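Local coordinates for polysaccharide deacetylase-like protein (Bacillus anthracis, PDB 4V33), which is a putative zinc-dependent polysaccharide deacetylase, probably acting on cell-wall glycans, and is required for osmotic stability and cell shape maintenance, at residues N210-N213 with A214-V217; G243-S246 with T247-K251. One frame throughout, in Å; residues are numbered along the deposited sequence. Where two conformers were deposited one is given.

Interaction 1. Residues N210-N213 with A214-V217; sequences NNMN and AFHV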
loop_
_atom_site.group_PDB
_atom_site.type_symbol
_atom_site.label_atom_id
_atom_site.label_comp_id
_atom_site.label_asym_id
_atom_site.label_seq_id
_atom_site.Cartn_x
_atom_site.Cartn_y
_atom_site.Cartn_z
ATOM N N ASN A 210 5.213 18.930 -15.279
ATOM C CA ASN A 210 5.314 17.780 -16.177
ATOM C C ASN A 210 4.619 16.530 -15.647
ATOM O O ASN A 210 4.393 15.589 -16.395
ATOM C CB ASN A 210 6.778 17.477 -16.551
ATOM C CG ASN A 210 7.624 17.085 -15.351
ATOM O OD1 ASN A 210 7.265 16.198 -14.577
ATOM N ND2 ASN A 210 8.752 17.769 -15.180
ATOM N N ASN A 211 4.258 16.522 -14.367
ATOM C CA ASN A 211 3.517 15.378 -13.843
ATOM C C ASN A 211 2.121 15.264 -14.463
ATOM O O ASN A 211 1.477 14.219 -14.365
ATOM C CB ASN A 211 3.449 15.402 -12.314
ATOM C CG ASN A 211 4.756 14.956 -11.654
ATOM O OD1 ASN A 211 4.777 14.642 -10.472
ATOM N ND2 ASN A 211 5.844 14.931 -12.412
ATOM N N MET A 212 1.662 16.320 -15.130
ATOM C CA MET A 212 0.457 16.195 -15.954
ATOM C C MET A 212 0.639 15.155 -17.065
ATOM O O MET A 212 -0.339 14.555 -17.513
ATOM C CB MET A 212 0.021 17.545 -16.538
ATOM C CG MET A 212 -0.543 18.509 -15.497
ATOM S SD MET A 212 -2.066 17.903 -14.732
ATOM C CE MET A 212 -3.261 18.281 -16.012
ATOM N N ASN A 213 1.879 14.934 -17.503
ATOM C CA ASN A 213 2.149 13.850 -18.456
ATOM C C ASN A 213 1.857 12.481 -17.851
ATOM O O ASN A 213 1.305 11.605 -18.524
ATOM C CB ASN A 213 3.600 13.880 -18.942
ATOM C CG ASN A 213 3.914 15.116 -19.759
ATOM O OD1 ASN A 213 3.054 15.645 -20.467
ATOM N ND2 ASN A 213 5.153 15.583 -19.663
ATOM N N ALA A 214 2.235 12.295 -16.585
ATOM C CA ALA A 214 1.940 11.047 -15.886
ATOM C C ALA A 214 0.437 10.859 -15.739
ATOM O O ALA A 214 -0.085 9.774 -15.964
ATOM C CB ALA A 214 2.620 11.018 -14.522
ATOM N N PHE A 215 -0.252 11.931 -15.359
ATOM C CA PHE A 215 -1.705 11.941 -15.271
ATOM C C PHE A 215 -2.351 11.466 -16.575
ATOM O O PHE A 215 -3.205 10.575 -16.577
ATOM C CB PHE A 215 -2.153 13.364 -14.899
ATOM C CG PHE A 215 -3.640 13.575 -14.911
ATOM C CD1 PHE A 215 -4.494 12.717 -14.231
ATOM C CD2 PHE A 215 -4.180 14.668 -15.575
ATOM C CE1 PHE A 215 -5.860 12.927 -14.240
ATOM C CE2 PHE A 215 -5.551 14.885 -15.586
ATOM C CZ PHE A 215 -6.391 14.015 -14.913
ATOM N N HIS A 216 -1.933 12.056 -17.687
ATOM C CA HIS A 216 -2.486 11.689 -18.985
ATOM C C HIS A 216 -2.203 10.234 -19.358
ATOM O O HIS A 216 -3.052 9.571 -19.948
ATOM C CB HIS A 216 -1.962 12.637 -20.064
ATOM C CG HIS A 216 -2.418 14.050 -19.885
ATOM N ND1 HIS A 216 -1.674 15.131 -20.302
ATOM C CD2 HIS A 216 -3.546 14.558 -19.336
ATOM C CE1 HIS A 216 -2.320 16.247 -20.011
ATOM N NE2 HIS A 216 -3.460 15.927 -19.424
ATOM N N VAL A 217 -1.017 9.738 -19.013
ATOM C CA VAL A 217 -0.677 8.338 -19.273
ATOM C C VAL A 217 -1.584 7.424 -18.454
ATOM O O VAL A 217 -2.100 6.421 -18.953
ATOM C CB VAL A 217 0.800 8.053 -18.943
ATOM C CG1 VAL A 217 1.053 6.555 -18.829
ATOM C CG2 VAL A 217 1.716 8.684 -19.996
HETATM O O HOH W 1 0.743 14.565 -21.712
#
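CG of Met212 lies anti to its carbonyl carbon (chi1 -71°), whereas CG of Phe215 is turned anti to the backbone N (chi1 174°); with the methionine chain also bent at chi2 and chi3, the two side chains run side by side and point the same way. Met212 CE is 3.8 Å from Phe215 CD2, and Met212 SD lies 5.1 Å from the centroid of the Phe215 ring, 58° off the ring normal. That placing makes an oblique Met-aromatic contact. Both side chains also touch Glu252 of helix 247-255, so the pair lies on the side of helix 211-221 that faces helix 247-255.

One residue further on, the His216 ring lies with one face against the Met212 carbonyl, whose O stands 3.1 Å above the ring plane and toward its rim. The same oxygen accepts from His216 N at 3.0 Å, so it serves a main-chain bond while the imidazole lies across it. A water in the plane of the ring, at its edge, is 2.9 Å from His216 ND1 and donates to Asn213 OD1, bridging side chains three residues apart. The amide's other end, Asn213 ND2, bonds to Ile152 O, so the group is gripped at both ends.

Phe215 N to Asn211 O and Val217 N to Asn213 O complete three successive i to i+4 bonds, the former nearly straight. Asn211 itself reaches back through ND2 to His150 O. Such a ladder, with side chains meeting at i, i+3 spacing, is characteristic of the first turns of an alpha-helix, here the helix of a beta-alpha-beta unit in the deacetylase domain.

Interaction 2. Residues G243-S246 with T247-K251; sequences GSLS and TSDIK
A capping box opens helix 247-255, with Ser246 at the N-cap and Asp249 three residues on exchanging side-chain-to-backbone bonds. Asp249 N donates to Ser246 OG at 2.9 Å; the hydroxyl can receive it because OG sits between the backbone N and the carbonyl carbon of its own residue (chi1 65°). In return Ser246 N donates to Asp249 OD2 at 3.0 Å, almost perfectly straight (177°), yet reaching the oxygen from above the carboxylate plane, 41° out of it. OD2 also forms a salt bridge with Lys209, so this one oxygen takes both a backbone N-H and a charged partner, which would be expected to favour the ionised carboxylate.

The first regular helical bond follows, Ile250 N to Ser246 O at 3.0 Å. Leu245, just before the N-cap, packs against the first turn: its CD2 lies 3.9 Å from Asp249 CB, and its CB 4.0 Å from Ile250 CG1. Leu245 and Ile250 also touch Glu232 and Met234 of strand 230-234, respectively, so this apolar pair faces the sheet. Leu245 (N') against Ile250 (N4) is a hydrophobic staple, here paired with a capping box at a helix N-terminus.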
loop_
_atom_site.group_PDB
_atom_site.type_symbol
_atom_site.label_atom_id
_atom_site.label_comp_id
_atom_site.label_asym_id
_atom_site.label_seq_id
_atom_site.Cartn_x
_atom_site.Cartn_y
_atom_site.Cartn_z
ATOM N N GLY A 243 6.541 26.274 -13.679
ATOM C CA GLY A 243 7.169 24.966 -13.623
ATOM C C GLY A 243 6.477 23.935 -12.750
ATOM O O GLY A 243 6.874 22.766 -12.748
ATOM N N SER A 244 5.465 24.365 -11.988
ATOM C CA SER A 244 4.763 23.481 -11.061
ATOM C C SER A 244 3.303 23.318 -11.459
ATOM O O SER A 244 2.789 24.059 -12.297
ATOM C CB SER A 244 4.826 24.040 -9.633
ATOM O OG SER A 244 6.146 23.975 -9.114
ATOM N N LEU A 245 2.641 22.341 -10.847
ATOM C CA LEU A 245 1.200 22.168 -11.026
ATOM C C LEU A 245 0.428 23.411 -10.616
ATOM O O LEU A 245 0.733 24.044 -9.601
ATOM C CB LEU A 245 0.710 20.983 -10.201
ATOM C CG LEU A 245 1.282 19.624 -10.621
ATOM C CD1 LEU A 245 0.968 18.589 -9.558
ATOM C CD2 LEU A 245 0.731 19.198 -11.980
ATOM N N SER A 246 -0.581 23.748 -11.411
ATOM C CA SER A 246 -1.471 24.845 -11.088
ATOM C C SER A 246 -2.616 24.342 -10.224
ATOM O O SER A 246 -2.800 23.134 -10.051
ATOM C CB SER A 246 -2.039 25.457 -12.365
ATOM O OG SER A 246 -2.874 24.522 -13.042
ATOM N N THR A 247 -3.392 25.278 -9.692
ATOM C CA THR A 247 -4.587 24.930 -8.948
ATOM C C THR A 247 -5.533 24.123 -9.834
ATOM O O THR A 247 -6.073 23.104 -9.403
ATOM C CB THR A 247 -5.281 26.182 -8.405
ATOM O OG1 THR A 247 -4.448 26.781 -7.401
ATOM C CG2 THR A 247 -6.637 25.830 -7.790
ATOM N N SER A 248 -5.697 24.553 -11.082
ATOM C CA SER A 248 -6.568 23.824 -12.002
ATOM C C SER A 248 -6.030 22.429 -12.326
ATOM O O SER A 248 -6.812 21.486 -12.455
ATOM C CB SER A 248 -6.844 24.628 -13.278
ATOM O OG SER A 248 -5.656 24.884 -14.001
ATOM N N ASP A 249 -4.708 22.290 -12.445
ATOM C CA ASP A 249 -4.099 20.974 -12.673
ATOM C C ASP A 249 -4.422 20.039 -11.520
ATOM O O ASP A 249 -4.830 18.896 -11.717
ATOM C CB ASP A 249 -2.569 21.065 -12.767
ATOM C CG ASP A 249 -2.089 21.743 -14.029
ATOM O OD1 ASP A 249 -2.831 21.771 -15.028
ATOM O OD2 ASP A 249 -0.947 22.243 -14.016
ATOM N N ILE A 250 -4.207 20.526 -10.303
ATOM C CA ILE A 250 -4.456 19.724 -9.116
ATOM C C ILE A 250 -5.922 19.306 -9.032
ATOM O O ILE A 250 -6.232 18.159 -8.712
ATOM C CB ILE A 250 -4.034 20.487 -7.847
ATOM C CG1 ILE A 250 -2.508 20.559 -7.787
ATOM C CG2 ILE A 250 -4.592 19.811 -6.600
ATOM C CD1 ILE A 250 -1.981 21.510 -6.729
ATOM N N LYS A 251 -6.825 20.232 -9.329
ATOM C CA LYS A 251 -8.245 19.913 -9.269
ATOM C C LYS A 251 -8.612 18.844 -10.301
ATOM O O LYS A 251 -9.383 17.937 -10.010
ATOM C CB LYS A 251 -9.097 21.177 -9.414
ATOM C CG LYS A 251 -9.155 22.008 -8.129
ATOM C CD LYS A 251 -9.874 23.335 -8.340
ATOM C CE LYS A 251 -10.292 23.968 -7.017
ATOM N NZ LYS A 251 -9.142 24.188 -6.095
#

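In the fold
Following the chain from the N terminus, strand 199-206, which ends at the zinc ligand Asp206, leads into interaction 1 at the start of helix 211-221. The chain then returns through strand 230-234 and a loop to interaction 2, at the start of helix 247-255. Each contact is local and closes no long loop, lying within one continuous stretch; the two follow in series, neither nesting nor crossing, with centres about 11 Å apart. They meet through Met212, whose CG is 3.8 Å from Leu245 CD2 and whose CE is 3.7 Å from Asp249 OD1. Backbone bonds of Gly243 with Lys209 and Leu245 with Gly207 further join these two helix beginnings in the deacetylase domain.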